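Local coordinates for protein GTP binding regulator (Thermotoga maritima, PDB 1VR8) that is of unknown function but has a fold similar to the Ran-binding protein Mog1p and may therefore act as a regulator of GTP-binding proteins, at residues 60-65 against 119-124; 32-37 against 51-56; 94-99 against 111-116. One frame throughout, in Å; residues are numbered along the deposited sequence. Where two conformers were deposited one is given.

Contact 1 of 3, residues 60-65 against 119-124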
loop_
_atom_site.group_PDB
_atom_site.type_symbol
_atom_site.label_atom_id
_atom_site.label_comp_id
_atom_site.label_asym_id
_atom_site.label_seq_id
_atom_site.Cartn_x
_atom_site.Cartn_y
_atom_site.Cartn_z
ATOM N N PRO A 60 -4.344 12.513 8.546
ATOM C CA PRO A 60 -3.163 11.869 7.987
ATOM C C PRO A 60 -3.446 10.417 7.609
ATOM O O PRO A 60 -4.151 9.705 8.328
ATOM C CB PRO A 60 -2.148 11.973 9.118
ATOM C CG PRO A 60 -2.946 12.008 10.373
ATOM C CD PRO A 60 -4.259 12.675 10.010
ATOM N N VAL A 61 -2.898 10.013 6.476
ATOM C CA VAL A 61 -2.968 8.654 5.984
ATOM C C VAL A 61 -1.541 8.123 5.780
ATOM O O VAL A 61 -0.659 8.831 5.284
ATOM C CB VAL A 61 -3.757 8.613 4.660
ATOM C CG1 VAL A 61 -3.737 7.231 4.083
ATOM C CG2 VAL A 61 -5.212 9.063 4.910
ATOM N N PHE A 62 -1.304 6.889 6.208
ATOM C CA PHE A 62 0.006 6.278 6.140
ATOM C C PHE A 62 0.051 5.283 4.992
ATOM O O PHE A 62 -0.841 4.463 4.826
ATOM C CB PHE A 62 0.322 5.538 7.442
ATOM C CG PHE A 62 0.436 6.426 8.658
ATOM C CD1 PHE A 62 -0.695 7.023 9.202
ATOM C CD2 PHE A 62 1.659 6.634 9.273
ATOM C CE1 PHE A 62 -0.601 7.826 10.310
ATOM C CE2 PHE A 62 1.759 7.456 10.399
ATOM C CZ PHE A 62 0.653 8.041 10.911
ATOM N N LEU A 63 1.096 5.370 4.190
ATOM C CA LEU A 63 1.330 4.440 3.111
ATOM C C LEU A 63 2.661 3.741 3.335
ATOM O O LEU A 63 3.707 4.387 3.400
ATOM C CB LEU A 63 1.356 5.160 1.788
ATOM C CG LEU A 63 1.797 4.320 0.591
ATOM C CD1 LEU A 63 0.674 3.399 0.222
ATOM C CD2 LEU A 63 2.180 5.186 -0.578
ATOM N N TYR A 64 2.598 2.431 3.454
ATOM C CA TYR A 64 3.766 1.548 3.571
ATOM C C TYR A 64 3.993 0.894 2.224
ATOM O O TYR A 64 3.050 0.395 1.592
ATOM C CB TYR A 64 3.551 0.475 4.630
ATOM C CG TYR A 64 3.290 1.006 6.025
ATOM C CD1 TYR A 64 2.036 1.490 6.389
ATOM C CD2 TYR A 64 4.279 1.006 6.977
ATOM C CE1 TYR A 64 1.808 1.981 7.650
ATOM C CE2 TYR A 64 4.055 1.498 8.265
ATOM C CZ TYR A 64 2.807 1.971 8.595
ATOM O OH TYR A 64 2.564 2.485 9.859
ATOM N N VAL A 65 5.238 0.920 1.784
ATOM C CA VAL A 65 5.584 0.373 0.483
ATOM C C VAL A 65 6.780 -0.565 0.583
ATOM O O VAL A 65 7.797 -0.237 1.209
ATOM C CB VAL A 65 6.053 1.449 -0.511
ATOM C CG1 VAL A 65 6.115 0.849 -1.934
ATOM C CG2 VAL A 65 5.201 2.685 -0.413
ATOM N N ILE A 119 0.530 -1.005 1.960
ATOM C CA ILE A 119 -0.408 -0.967 3.058
ATOM C C ILE A 119 -0.818 0.495 3.212
ATOM O O ILE A 119 0.048 1.399 3.280
ATOM C CB ILE A 119 0.197 -1.438 4.394
ATOM C CG1 ILE A 119 0.870 -2.824 4.259
ATOM C CG2 ILE A 119 -0.918 -1.448 5.456
ATOM C CD1 ILE A 119 1.775 -3.154 5.414
ATOM N N VAL A 120 -2.118 0.737 3.268
ATOM C CA VAL A 120 -2.623 2.058 3.592
ATOM C C VAL A 120 -3.381 1.980 4.911
ATOM O O VAL A 120 -4.248 1.114 5.099
ATOM C CB VAL A 120 -3.548 2.584 2.496
ATOM C CG1 VAL A 120 -4.149 3.947 2.866
ATOM C CG2 VAL A 120 -2.800 2.717 1.228
ATOM N N GLU A 121 -3.060 2.874 5.831
ATOM C CA GLU A 121 -3.738 2.901 7.116
ATOM C C GLU A 121 -4.038 4.304 7.573
ATOM O O GLU A 121 -3.319 5.250 7.264
ATOM C CB GLU A 121 -2.988 2.103 8.188
ATOM C CG GLU A 121 -1.667 2.576 8.557
ATOM C CD GLU A 121 -1.033 1.821 9.765
ATOM O OE1 GLU A 121 -1.363 0.624 9.951
ATOM O OE2 GLU A 121 -0.174 2.460 10.460
ATOM N N GLY A 122 -5.123 4.443 8.316
ATOM C CA GLY A 122 -5.471 5.754 8.855
ATOM C C GLY A 122 -6.822 5.717 9.527
ATOM O O GLY A 122 -7.610 4.794 9.312
ATOM N N LYS A 123 -7.076 6.717 10.368
ATOM C CA LYS A 123 -8.336 6.814 11.079
ATOM C C LYS A 123 -9.454 7.167 10.122
ATOM O O LYS A 123 -10.574 6.704 10.276
ATOM C CB LYS A 123 -8.248 7.888 12.166
ATOM C CG LYS A 123 -7.342 7.494 13.314
ATOM C CD LYS A 123 -7.958 6.389 14.168
ATOM N N ASN A 124 -9.134 7.995 9.134
ATOM C CA ASN A 124 -10.141 8.499 8.194
ATOM C C ASN A 124 -9.533 8.753 6.840
ATOM O O ASN A 124 -8.372 9.118 6.730
ATOM C CB ASN A 124 -10.758 9.780 8.734
ATOM C CG ASN A 124 -11.732 9.493 9.837
ATOM O OD1 ASN A 124 -12.809 8.948 9.592
ATOM N ND2 ASN A 124 -11.348 9.796 11.049
HETATM O O HOH W 1 -4.651 8.347 10.761
HETATM O O HOH W 2 -6.865 10.034 8.746
#
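Tyr64 and Glu121 meet through different first torsions: the tyrosine ring carbon CG stands anti to its own carbonyl carbon (chi1 -60°), whereas Glu121 CG sits between its backbone N and carbonyl carbon (chi1 64°) and the extended chain runs beside the ring. Tyr64 OH donates to Glu121 OE2 over 2.8 Å, reaching it from above the carboxylate plane, which is turned 85° from the ring. Glu121 CG lies at the ring edge, 3.6 Å from Tyr64 CE1. The other carboxylate oxygen, OE1, is taken by the hydroxyl of Tyr42, whose ring meets Tyr64 edge-to-face. Replacing Tyr64 by an alanine would probably deprive Glu121 OE2 of its phenolic donor and remove the ring carbon CD1 that packs on Ile119 CB. Beneath these side chains the antiparallel backbones are joined by two hydrogen-bonded pairs, Phe62 with Glu121 and Tyr64 with Ile119; Phe62 N to Glu121 O measures 2.8 Å and is nearly straight. Beyond the Phe62 and Glu121 pair, two waters carry the link on from Pro60 O, one to Lys123 N and one to Asn124 O. On the reverse face Val61 CG1 touches Val120 CG1 at 3.5 Å, and Leu63 CD1 leans on Val120 CG2. That face is covered by helix 126-138 through Phe129 and Val130, while strands 45-56 and 106-113 flank the pair within the sheet.

Contact 2 of 3, residues 32-37 against 51-56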
loop_
_atom_site.group_PDB
_atom_site.type_symbol
_atom_site.label_atom_id
_atom_site.label_comp_id
_atom_site.label_asym_id
_atom_site.label_seq_id
_atom_site.Cartn_x
_atom_site.Cartn_y
_atom_site.Cartn_z
ATOM N N ARG A 32 -0.889 15.802 0.513
ATOM C CA ARG A 32 0.398 16.475 0.666
ATOM C C ARG A 32 1.313 15.581 1.460
ATOM O O ARG A 32 0.960 15.151 2.555
ATOM C CB ARG A 32 0.233 17.799 1.387
ATOM C CG ARG A 32 -0.625 18.834 0.647
ATOM C CD ARG A 32 -0.150 19.021 -0.796
ATOM N NE ARG A 32 1.248 19.464 -0.894
ATOM C CZ ARG A 32 2.014 19.382 -1.988
ATOM N NH1 ARG A 32 1.558 18.859 -3.123
ATOM N NH2 ARG A 32 3.275 19.829 -1.944
ATOM N N LEU A 33 2.503 15.314 0.931
ATOM C CA LEU A 33 3.452 14.471 1.639
ATOM C C LEU A 33 4.023 15.241 2.836
ATOM O O LEU A 33 4.475 16.383 2.704
ATOM C CB LEU A 33 4.573 14.102 0.661
ATOM C CG LEU A 33 5.567 13.073 1.103
ATOM C CD1 LEU A 33 4.861 11.757 1.392
ATOM C CD2 LEU A 33 6.635 12.922 0.003
ATOM N N SER A 34 3.958 14.644 4.025
ATOM C CA SER A 34 4.474 15.274 5.197
ATOM C C SER A 34 5.642 14.551 5.859
ATOM O O SER A 34 6.350 15.157 6.663
ATOM C CB SER A 34 3.348 15.502 6.198
ATOM O OG SER A 34 2.896 14.294 6.714
ATOM N N ASP A 35 5.853 13.271 5.522
ATOM C CA ASP A 35 6.908 12.469 6.119
ATOM C C ASP A 35 7.212 11.257 5.257
ATOM O O ASP A 35 6.335 10.709 4.621
ATOM C CB ASP A 35 6.489 12.060 7.537
ATOM C CG ASP A 35 7.645 11.722 8.452
ATOM O OD1 ASP A 35 8.144 10.575 8.377
ATOM O OD2 ASP A 35 8.021 12.585 9.302
ATOM N N VAL A 36 8.481 10.886 5.254
ATOM C CA VAL A 36 8.985 9.670 4.615
ATOM C C VAL A 36 10.054 9.085 5.523
ATOM O O VAL A 36 10.942 9.808 5.990
ATOM C CB VAL A 36 9.595 9.920 3.222
ATOM C CG1 VAL A 36 10.073 8.612 2.611
ATOM C CG2 VAL A 36 8.604 10.580 2.299
ATOM N N LYS A 37 9.959 7.784 5.776
ATOM C CA LYS A 37 10.909 7.096 6.650
ATOM C C LYS A 37 11.143 5.686 6.132
ATOM O O LYS A 37 10.173 4.974 5.846
ATOM C CB LYS A 37 10.300 7.017 8.062
ATOM C CG LYS A 37 11.181 6.383 9.099
ATOM C CD LYS A 37 10.548 6.390 10.496
ATOM C CE LYS A 37 9.311 5.557 10.554
ATOM N NZ LYS A 37 9.075 5.066 11.969
ATOM N N VAL A 51 7.725 4.037 4.765
ATOM C CA VAL A 51 6.412 4.541 5.098
ATOM C C VAL A 51 6.386 6.062 4.852
ATOM O O VAL A 51 7.315 6.781 5.237
ATOM C CB VAL A 51 5.983 4.213 6.542
ATOM C CG1 VAL A 51 6.962 4.753 7.543
ATOM C CG2 VAL A 51 4.586 4.764 6.826
ATOM N N ALA A 52 5.302 6.506 4.232
ATOM C CA ALA A 52 5.033 7.897 3.942
ATOM C C ALA A 52 3.747 8.311 4.582
ATOM O O ALA A 52 2.805 7.490 4.710
ATOM C CB ALA A 52 4.960 8.093 2.424
ATOM N N VAL A 53 3.699 9.548 5.064
ATOM C CA VAL A 53 2.481 10.138 5.584
ATOM C C VAL A 53 2.012 11.241 4.646
ATOM O O VAL A 53 2.782 12.148 4.297
ATOM C CB VAL A 53 2.674 10.716 7.006
ATOM C CG1 VAL A 53 1.353 11.272 7.547
ATOM C CG2 VAL A 53 3.204 9.674 7.947
ATOM N N PHE A 54 0.751 11.144 4.249
ATOM C CA PHE A 54 0.112 12.155 3.424
ATOM C C PHE A 54 -0.927 12.850 4.265
ATOM O O PHE A 54 -1.763 12.208 4.895
ATOM C CB PHE A 54 -0.557 11.515 2.225
ATOM C CG PHE A 54 0.394 10.957 1.226
ATOM C CD1 PHE A 54 0.892 9.678 1.362
ATOM C CD2 PHE A 54 0.752 11.702 0.120
ATOM C CE1 PHE A 54 1.759 9.167 0.466
ATOM C CE2 PHE A 54 1.603 11.202 -0.810
ATOM C CZ PHE A 54 2.129 9.947 -0.654
ATOM N N GLU A 55 -0.883 14.171 4.268
ATOM C CA GLU A 55 -1.937 14.966 4.886
ATOM C C GLU A 55 -3.080 15.120 3.906
ATOM O O GLU A 55 -2.871 15.488 2.757
ATOM C CB GLU A 55 -1.408 16.332 5.261
ATOM C CG GLU A 55 -0.242 16.331 6.214
ATOM C CD GLU A 55 -0.514 15.649 7.544
ATOM O OE1 GLU A 55 -1.684 15.646 8.021
ATOM O OE2 GLU A 55 0.472 15.114 8.129
ATOM N N THR A 56 -4.295 14.830 4.358
ATOM C CA THR A 56 -5.464 14.840 3.482
ATOM C C THR A 56 -6.533 15.618 4.220
ATOM O O THR A 56 -6.360 15.988 5.380
ATOM C CB THR A 56 -5.991 13.424 3.125
ATOM O OG1 THR A 56 -6.745 12.874 4.222
ATOM C CG2 THR A 56 -4.918 12.476 2.776
HETATM O O HOH W 3 6.665 8.555 7.315
#
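Ser34 N donates to Val53 O over 2.8 Å in an almost straight bond of 178°, and the same oxygen receives a weak bond from Asp35 N. Arg32 exchanges two backbone bonds with Glu55, and Lys37 two with Val51. Ser34 OG adds a side-chain link, lying 2.9 Å from Glu55 OE2 and 3.2 Å from Val53 O, and its single proton can serve either acceptor. The serine oxygen comes within range of both because it is placed between its backbone N and carbonyl carbon (chi1 69°). Two successive residues, Ser34 and Asp35, thus face Val53, a classic beta bulge that shifts the antiparallel register by one residue between Leu33 and Asp35; regular pairing resumes on both sides. A water near the Lys37 and Val51 pair donates to Asp35 OD1 and to Val51 O. The guanidinium of Arg32 turns elsewhere, forming a salt bridge with Glu27. On the sheet face that carries Leu33, Ala52 and Phe54, Leu33 CD1 rests over the Phe54 ring as a CH-pi contact, 4.0 Å from its centroid and 16° off the normal, and also meets Ala52 CB at 3.8 Å. Helix 19-24 packs here through Phe24 and Ile23, and Phe129 meets the Phe54 ring. On the other face Lys37 and Val51 run side by side, with Lys37 CE 3.9 Å from Val51 CG1, and Asp35 CB approaches the Val53 methyl CG2.

Contact 3 of 3, residues 94-99 against 111-116. With AZI (azide ion), chain C.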
loop_
_atom_site.group_PDB
_atom_site.type_symbol
_atom_site.label_atom_id
_atom_site.label_comp_id
_atom_site.label_asym_id
_atom_site.label_seq_id
_atom_site.Cartn_x
_atom_site.Cartn_y
_atom_site.Cartn_z
ATOM N N PRO A 94 -3.407 -16.770 -6.289
ATOM C CA PRO A 94 -1.993 -17.135 -6.448
ATOM C C PRO A 94 -1.081 -15.967 -6.736
ATOM O O PRO A 94 0.004 -15.887 -6.169
ATOM C CB PRO A 94 -2.019 -18.136 -7.597
ATOM C CG PRO A 94 -3.348 -18.761 -7.508
ATOM C CD PRO A 94 -4.280 -17.651 -7.084
ATOM N N ASN A 95 -1.540 -15.030 -7.561
ATOM C CA ASN A 95 -0.675 -13.974 -8.051
ATOM C C ASN A 95 -1.006 -12.589 -7.550
ATOM O O ASN A 95 -0.395 -11.606 -7.991
ATOM C CB ASN A 95 -0.746 -14.006 -9.569
ATOM C CG ASN A 95 -0.169 -15.286 -10.129
ATOM O OD1 ASN A 95 0.663 -15.951 -9.477
ATOM N ND2 ASN A 95 -0.568 -15.629 -11.322
HETATM N N MSE A 96 -1.999 -12.478 -6.664
HETATM C CA MSE A 96 -2.282 -11.214 -6.030
HETATM C C MSE A 96 -3.157 -11.408 -4.828
HETATM O O MSE A 96 -3.844 -12.401 -4.716
HETATM C CB MSE A 96 -2.972 -10.207 -6.977
HETATM C CG MSE A 96 -4.136 -10.756 -7.672
HETATM SE SE MSE A 96 -5.311 -9.252 -8.272
HETATM C CE MSE A 96 -6.089 -8.812 -6.498
ATOM N N GLY A 97 -3.151 -10.420 -3.940
ATOM C CA GLY A 97 -3.990 -10.463 -2.771
ATOM C C GLY A 97 -4.310 -9.083 -2.247
ATOM O O GLY A 97 -3.556 -8.124 -2.472
ATOM N N LYS A 98 -5.428 -8.998 -1.538
ATOM C CA LYS A 98 -5.852 -7.793 -0.885
ATOM C C LYS A 98 -6.603 -8.177 0.389
ATOM O O LYS A 98 -7.430 -9.080 0.364
ATOM C CB LYS A 98 -6.794 -7.003 -1.793
ATOM C CG LYS A 98 -7.306 -5.714 -1.155
ATOM C CD LYS A 98 -8.313 -5.007 -2.078
ATOM C CE LYS A 98 -8.811 -3.713 -1.451
ATOM N NZ LYS A 98 -9.730 -2.924 -2.342
ATOM N N PHE A 99 -6.296 -7.504 1.491
ATOM C CA PHE A 99 -7.141 -7.573 2.673
ATOM C C PHE A 99 -7.490 -6.202 3.189
ATOM O O PHE A 99 -6.775 -5.230 2.950
ATOM C CB PHE A 99 -6.581 -8.490 3.776
ATOM C CG PHE A 99 -5.335 -7.974 4.468
ATOM C CD1 PHE A 99 -5.415 -6.972 5.460
ATOM C CD2 PHE A 99 -4.101 -8.553 4.220
ATOM C CE1 PHE A 99 -4.253 -6.530 6.127
ATOM C CE2 PHE A 99 -2.937 -8.125 4.888
ATOM C CZ PHE A 99 -3.016 -7.111 5.837
ATOM N N TRP A 111 -2.334 -4.730 -0.052
ATOM C CA TRP A 111 -2.414 -5.546 -1.266
ATOM C C TRP A 111 -1.034 -5.767 -1.860
ATOM O O TRP A 111 -0.103 -4.980 -1.628
ATOM C CB TRP A 111 -3.390 -4.923 -2.283
ATOM C CG TRP A 111 -2.966 -3.660 -2.981
ATOM C CD1 TRP A 111 -2.419 -3.570 -4.217
ATOM C CD2 TRP A 111 -3.030 -2.301 -2.479
ATOM N NE1 TRP A 111 -2.145 -2.271 -4.523
ATOM C CE2 TRP A 111 -2.506 -1.469 -3.477
ATOM C CE3 TRP A 111 -3.455 -1.725 -1.284
ATOM C CZ2 TRP A 111 -2.442 -0.089 -3.333
ATOM C CZ3 TRP A 111 -3.381 -0.356 -1.140
ATOM C CH2 TRP A 111 -2.874 0.442 -2.152
ATOM N N TRP A 112 -0.909 -6.875 -2.584
ATOM C CA TRP A 112 0.319 -7.220 -3.274
ATOM C C TRP A 112 -0.016 -7.698 -4.684
ATOM O O TRP A 112 -1.100 -8.244 -4.937
ATOM C CB TRP A 112 1.166 -8.260 -2.517
ATOM C CG TRP A 112 0.750 -9.671 -2.794
ATOM C CD1 TRP A 112 -0.262 -10.363 -2.193
ATOM C CD2 TRP A 112 1.240 -10.504 -3.838
ATOM N NE1 TRP A 112 -0.396 -11.585 -2.763
ATOM C CE2 TRP A 112 0.523 -11.714 -3.775
ATOM C CE3 TRP A 112 2.254 -10.377 -4.782
ATOM C CZ2 TRP A 112 0.768 -12.782 -4.647
ATOM C CZ3 TRP A 112 2.501 -11.448 -5.649
ATOM C CH2 TRP A 112 1.744 -12.621 -5.591
ATOM N N ARG A 113 0.933 -7.461 -5.578
ATOM C CA ARG A 113 0.914 -8.005 -6.920
ATOM C C ARG A 113 2.305 -7.810 -7.505
ATOM O O ARG A 113 2.983 -6.821 -7.204
ATOM C CB ARG A 113 -0.155 -7.342 -7.772
ATOM C CG ARG A 113 -0.431 -8.070 -9.110
ATOM C CD ARG A 113 -1.678 -7.478 -9.790
ATOM N NE ARG A 113 -2.084 -8.188 -11.013
ATOM C CZ ARG A 113 -1.526 -8.036 -12.217
ATOM N NH1 ARG A 113 -0.511 -7.197 -12.392
ATOM N NH2 ARG A 113 -1.974 -8.725 -13.261
ATOM N N LYS A 114 2.726 -8.748 -8.327
ATOM C CA LYS A 114 4.066 -8.752 -8.897
ATOM C C LYS A 114 5.108 -8.531 -7.777
ATOM O O LYS A 114 5.155 -9.316 -6.837
ATOM C CB LYS A 114 4.178 -7.706 -10.028
ATOM C CG LYS A 114 3.232 -7.969 -11.225
ATOM C CD LYS A 114 3.553 -9.256 -11.944
ATOM C CE LYS A 114 2.697 -9.440 -13.227
ATOM N NZ LYS A 114 3.023 -10.721 -13.925
ATOM N N ASN A 115 5.921 -7.479 -7.900
ATOM C CA ASN A 115 7.008 -7.198 -6.974
ATOM C C ASN A 115 6.685 -6.027 -6.019
ATOM O O ASN A 115 7.602 -5.402 -5.471
ATOM C CB ASN A 115 8.333 -6.960 -7.703
ATOM C CG ASN A 115 8.282 -5.803 -8.695
ATOM O OD1 ASN A 115 7.243 -5.542 -9.301
ATOM N ND2 ASN A 115 9.432 -5.137 -8.902
ATOM N N TRP A 116 5.400 -5.791 -5.757
ATOM C CA TRP A 116 4.975 -4.676 -4.936
ATOM C C TRP A 116 4.026 -5.126 -3.837
ATOM O O TRP A 116 3.151 -5.973 -4.050
ATOM C CB TRP A 116 4.236 -3.626 -5.795
ATOM C CG TRP A 116 5.133 -2.939 -6.788
ATOM C CD1 TRP A 116 5.284 -3.226 -8.127
ATOM C CD2 TRP A 116 6.017 -1.866 -6.514
ATOM N NE1 TRP A 116 6.221 -2.413 -8.681
ATOM C CE2 TRP A 116 6.702 -1.570 -7.714
ATOM C CE3 TRP A 116 6.321 -1.134 -5.364
ATOM C CZ2 TRP A 116 7.639 -0.539 -7.805
ATOM C CZ3 TRP A 116 7.238 -0.117 -5.458
ATOM C CH2 TRP A 116 7.901 0.167 -6.670
HETATM N N1 AZI C . 1.068 -10.970 -15.834
HETATM N N2 AZI C . 0.668 -11.911 -16.463
HETATM N N3 AZI C . -0.055 -12.552 -17.180
HETATM O O HOH W 4 1.914 -11.350 -9.370
#
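Gly97 and Trp112 hold the two backbones together through a pair of hydrogen bonds, Trp112 N to Gly97 O at 2.9 Å and the longer Gly97 N to Trp112 O at 3.2 Å. A water continues the polar link past the strand ends, donating to Asn95 O and accepting from Lys114 N.

The aromatic contacts centre on Trp112, whose indole folds over the opposite backbone because CG lies between the backbone N and carbonyl carbon (chi1 85°). Met96 CA meets the face of the five-membered ring in a CH-pi contact, 4.0 Å from its centroid, and Asn95 O lies over the same face, 3.4 Å from Trp112 CH2. Pro94 O comes instead to the indole edge. A CB at Gly97 would probably crowd Trp112 NE1, so the bare backbone lets the indole lie close. Beyond the hairpin, helix 71-79 also packs on the indole through Trp75, Ala71 and Lys72.

On the reverse face side chains pack alongside one another: Met96, a selenomethionine, brings CB to 3.9 Å from Arg113 CG, and its SE lies at the guanidinium edge. Lys98 CB stands 4.0 Å from Trp111 CB, while Lys98 NZ is hydrogen-bonded to Tyr134 OH, and Arg113 NH1 to NE2 of the tag residue His12.

The ligand contact is made by Lys114, whose NZ donates a hydrogen bond to azide N1 at 2.7 Å; the azide, probably from the crystallisation liquor, is also hydrogen-bonded to the backbone N of Ile6, from the expression tag. Lys114 is carried by a type II' turn from Arg113 to Trp116, the tight reversal of a two-residue beta hairpin leading strand 106-113 into strand 116-122, so that strands 96-103, 106-113 and 116-122 follow one another as an antiparallel beta meander.

Overall arrangement
All three contacts belong to one antiparallel sheet. Contacts 1 and 2, with centres about 9 Å apart, are joined, because strands 45-56 and 59-67 are neighbours: Leu63 N lies 2.8 Å from Ala52 O, and Phe62 CE2 packs 3.6 Å from Val53 CG2. Contact 3 is nested in the loop closed by contact 1, its centre about 17 Å away, and meets it through Val120 CG2 on Trp111 CZ3 at 3.9 Å. Contacts 2 and 3 lie on opposite sides of the chain's centre, their nearest atoms about 10 Å apart. Lys114 (with tag residues) and Lys98 of contact 3 each meet an azide and Glu121 of contact 1 a glycerol, all probably from the crystallisation liquor.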